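Local coordinates for mevalonate 3-kinase (Thermoplasma acidophilum, PDB 4RKS), which phosphorylates (R)-mevalonate with ATP to give (R)-3-phosphomevalonate in an alternative mevalonate pathway of isoprenoid biosynthesis, at residues K183-E188 with K239-K244. Numbering follows the deposited sequence.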
ATOM      1  N   LYS A 183       2.774  -2.606  13.661  1.00 25.46           N
ATOM      2  CA  LYS A 183       2.513  -3.958  13.172  1.00 27.36           C
ATOM      3  C   LYS A 183       1.508  -4.650  14.073  1.00 26.07           C
ATOM      4  O   LYS A 183       1.723  -4.740  15.278  1.00 19.86           O
ATOM      5  CB  LYS A 183       3.801  -4.775  13.117  1.00 28.90           C
ATOM      6  CG  LYS A 183       4.769  -4.303  12.062  1.00 33.52           C
ATOM      7  CD  LYS A 183       6.213  -4.439  12.530  1.00 41.18           C
ATOM      8  CE  LYS A 183       6.632  -5.892  12.601  1.00 48.61           C
ATOM      9  NZ  LYS A 183       8.095  -6.022  12.838  1.00 48.67           N
ATOM     10  N   ILE A 184       0.432  -5.162  13.482  1.00 19.54           N
ATOM     11  CA  ILE A 184      -0.683  -5.713  14.251  1.00 19.77           C
ATOM     12  C   ILE A 184      -0.754  -7.236  14.168  1.00 18.36           C
ATOM     13  O   ILE A 184      -1.024  -7.906  15.167  1.00 22.91           O
ATOM     14  CB  ILE A 184      -2.027  -5.099  13.762  1.00 24.29           C
ATOM     15  CG1 ILE A 184      -2.009  -3.577  13.932  1.00 26.58           C
ATOM     16  CG2 ILE A 184      -3.176  -5.668  14.513  1.00 22.38           C
ATOM     17  CD1 ILE A 184      -1.861  -3.117  15.377  1.00 23.25           C
ATOM     18  N   LEU A 185      -0.504  -7.778  12.973  1.00 19.54           N
ATOM     19  CA  LEU A 185      -0.402  -9.221  12.758  1.00 21.98           C
ATOM     20  C   LEU A 185       0.674  -9.523  11.706  1.00 21.17           C
ATOM     21  O   LEU A 185       0.857  -8.756  10.744  1.00 22.18           O
ATOM     22  CB  LEU A 185      -1.743  -9.820  12.307  1.00 22.49           C
ATOM     23  CG  LEU A 185      -2.908  -9.987  13.292  1.00 21.41           C
ATOM     24  CD1 LEU A 185      -4.161 -10.452  12.519  1.00 19.16           C
ATOM     25  CD2 LEU A 185      -2.553 -10.980  14.411  1.00 19.24           C
ATOM     26  N   ASP A 186       1.382 -10.628  11.906  1.00 17.83           N
ATOM     27  CA  ASP A 186       2.373 -11.131  10.948  1.00 25.15           C
ATOM     28  C   ASP A 186       1.673 -11.718   9.716  1.00 25.72           C
ATOM     29  O   ASP A 186       0.519 -12.135   9.800  1.00 22.10           O
ATOM     30  CB  ASP A 186       3.255 -12.216  11.597  1.00 20.52           C
ATOM     31  CG  ASP A 186       4.078 -11.701  12.777  1.00 29.57           C
ATOM     32  OD1 ASP A 186       4.441 -10.503  12.791  1.00 25.38           O
ATOM     33  OD2 ASP A 186       4.386 -12.512  13.684  1.00 32.01           O
ATOM     34  N   PRO A 187       2.378 -11.782   8.580  1.00 17.78           N
ATOM     35  CA  PRO A 187       1.861 -12.494   7.401  1.00 22.02           C
ATOM     36  C   PRO A 187       1.456 -13.942   7.722  1.00 23.51           C
ATOM     37  O   PRO A 187       0.506 -14.447   7.129  1.00 21.42           O
ATOM     38  CB  PRO A 187       3.039 -12.454   6.404  1.00 21.67           C
ATOM     39  CG  PRO A 187       4.197 -11.794   7.127  1.00 20.36           C
ATOM     40  CD  PRO A 187       3.652 -11.084   8.313  1.00 16.88           C
ATOM     41  N   GLU A 188       2.137 -14.580   8.670  1.00 22.04           N
ATOM     42  CA  GLU A 188       1.809 -15.952   9.084  1.00 28.18           C
ATOM     43  C   GLU A 188       0.390 -16.101   9.649  1.00 28.60           C
ATOM     44  O   GLU A 188      -0.201 -17.174   9.558  1.00 22.43           O
ATOM     45  CB  GLU A 188       2.818 -16.450  10.121  1.00 33.06           C
ATOM     46  CG  GLU A 188       4.206 -16.752   9.561  1.00 40.34           C
ATOM     47  CD  GLU A 188       4.991 -15.504   9.166  1.00 41.58           C
ATOM     48  OE1 GLU A 188       4.681 -14.397   9.660  1.00 21.83           O
ATOM     49  OE2 GLU A 188       5.930 -15.639   8.351  1.00 59.02           O
ATOM     50  N   LYS A 239      -6.264  -9.736  18.678  1.00 25.39           N
ATOM     51  CA  LYS A 239      -6.045 -10.461  19.936  1.00 34.63           C
ATOM     52  C   LYS A 239      -6.431 -11.935  19.876  1.00 36.28           C
ATOM     53  O   LYS A 239      -5.869 -12.754  20.593  1.00 37.91           O
ATOM     54  CB  LYS A 239      -6.815  -9.796  21.075  1.00 30.79           C
ATOM     55  CG  LYS A 239      -6.234  -8.463  21.517  1.00 29.45           C
ATOM     56  CD  LYS A 239      -7.113  -7.860  22.600  1.00 37.57           C
ATOM     57  CE  LYS A 239      -6.667  -6.473  23.019  1.00 39.54           C
ATOM     58  NZ  LYS A 239      -7.570  -5.952  24.086  1.00 43.50           N
ATOM     59  N   THR A 240      -7.395 -12.280  19.034  1.00 32.95           N
ATOM     60  CA  THR A 240      -7.793 -13.681  18.899  1.00 33.44           C
ATOM     61  C   THR A 240      -7.652 -14.201  17.469  1.00 31.79           C
ATOM     62  O   THR A 240      -8.282 -15.195  17.100  1.00 33.61           O
ATOM     63  CB  THR A 240      -9.252 -13.894  19.349  1.00 36.34           C
ATOM     64  OG1 THR A 240     -10.127 -13.170  18.477  1.00 34.09           O
ATOM     65  CG2 THR A 240      -9.459 -13.407  20.782  1.00 31.92           C
ATOM     66  N   ASN A 241      -6.833 -13.522  16.671  1.00 29.16           N
ATOM     67  CA  ASN A 241      -6.616 -13.883  15.273  1.00 31.50           C
ATOM     68  C   ASN A 241      -7.921 -14.026  14.503  1.00 29.25           C
ATOM     69  O   ASN A 241      -8.070 -14.948  13.701  1.00 30.58           O
ATOM     70  CB  ASN A 241      -5.810 -15.186  15.172  1.00 40.32           C
ATOM     71  CG  ASN A 241      -4.417 -15.059  15.759  1.00 45.10           C
ATOM     72  OD1 ASN A 241      -3.681 -14.136  15.427  1.00 39.82           O
ATOM     73  ND2 ASN A 241      -4.054 -15.984  16.648  1.00 52.88           N
ATOM     74  N   ASP A 242      -8.866 -13.118  14.750  1.00 25.36           N
ATOM     75  CA  ASP A 242     -10.159 -13.175  14.072  1.00 27.63           C
ATOM     76  C   ASP A 242     -10.026 -12.578  12.684  1.00 26.59           C
ATOM     77  O   ASP A 242     -10.441 -11.438  12.449  1.00 25.92           O
ATOM     78  CB  ASP A 242     -11.244 -12.436  14.865  1.00 27.02           C
ATOM     79  CG  ASP A 242     -12.642 -12.672  14.300  1.00 31.27           C
ATOM     80  OD1 ASP A 242     -12.760 -13.342  13.244  1.00 23.01           O
ATOM     81  OD2 ASP A 242     -13.616 -12.180  14.905  1.00 38.76           O
ATOM     82  N   ILE A 243      -9.448 -13.349  11.770  1.00 28.06           N
ATOM     83  CA  ILE A 243      -9.161 -12.844  10.436  1.00 26.06           C
ATOM     84  C   ILE A 243     -10.453 -12.528   9.675  1.00 25.32           C
ATOM     85  O   ILE A 243     -10.523 -11.524   8.976  1.00 21.01           O
ATOM     86  CB  ILE A 243      -8.319 -13.837   9.625  1.00 27.40           C
ATOM     87  CG1 ILE A 243      -7.028 -14.191  10.377  1.00 26.56           C
ATOM     88  CG2 ILE A 243      -7.990 -13.244   8.272  1.00 20.13           C
ATOM     89  CD1 ILE A 243      -6.137 -12.997  10.661  1.00 25.47           C
ATOM     90  N   LYS A 244     -11.473 -13.378   9.815  1.00 23.34           N
ATOM     91  CA  LYS A 244     -12.752 -13.103   9.168  1.00 24.31           C
ATOM     92  C   LYS A 244     -13.366 -11.784   9.636  1.00 23.82           C
ATOM     93  O   LYS A 244     -13.918 -11.034   8.833  1.00 25.53           O
ATOM     94  CB  LYS A 244     -13.734 -14.253   9.396  1.00 29.42           C
ATOM     95  CG  LYS A 244     -13.445 -15.473   8.527  1.00 27.39           C
ATOM     96  CD  LYS A 244     -14.572 -16.503   8.652  1.00 23.81           C
ATOM     97  CE  LYS A 244     -14.347 -17.691   7.746  1.00 40.21           C
ATOM     98  NZ  LYS A 244     -13.169 -18.485   8.178  1.00 46.35           N
TER
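The carboxamide of Asn-241, the flat group of this contact, receives Leu-185 at its oxygen end, and neither of its faces is touched by 183-188. Leu-185 CD2 lies 3.5 Å from Asn-241 OD1, and the angle of about 162° from Asn-241 CG through Asn-241 OD1 to Leu-185 CD2 makes the approach nearly end-on: a van der Waals touch of methyl on carbonyl oxygen. The amide nitrogen is turned away from the leucine. The other branch of the fork, Leu-185 CD1, meets Ile-243 CD1 at 3.7 Å, methyl against methyl. The CB of Leu-185 is directed toward 239-244, and with chi2 at 173° its two methyls spread to separate partners, one polar and one apolar. Ile-243 sets out alongside the opposing segment; its CG1 stands anti to the carbonyl carbon (chi1 -56°), and the terminal methyl then bends back toward Leu-185. The joint is small, 115 Å² in all, and runs from the exposed Asn-241 to the buried Ile-243. Phe-190 touches both Leu-185 and Ile-243, while Ala-238, at the end of helix 220-238, also packs against Leu-185. On the strand side, Ile-184 and Leu-185 both pair with Leu-169 in a classic beta bulge at the end of strand 179-185. On the helix side, Asn-241 has positive phi as the C-prime residue of a Schellman motif closing helix 220-238, with Asp-242 N bonded to Tyr-237 O. Asp-242 then forms the centre of an inverse gamma turn and, as N-cap of helix 243-262, bonds through OD1 to Gly-245 N. The contact thus sets the bulged end of strand 179-185 against a tight helix-to-helix link, a Schellman C-cap running directly into an N-cap; the link belongs to the C-terminal domain of this GHMP-family kinase, away from the mevalonate and ATP sites.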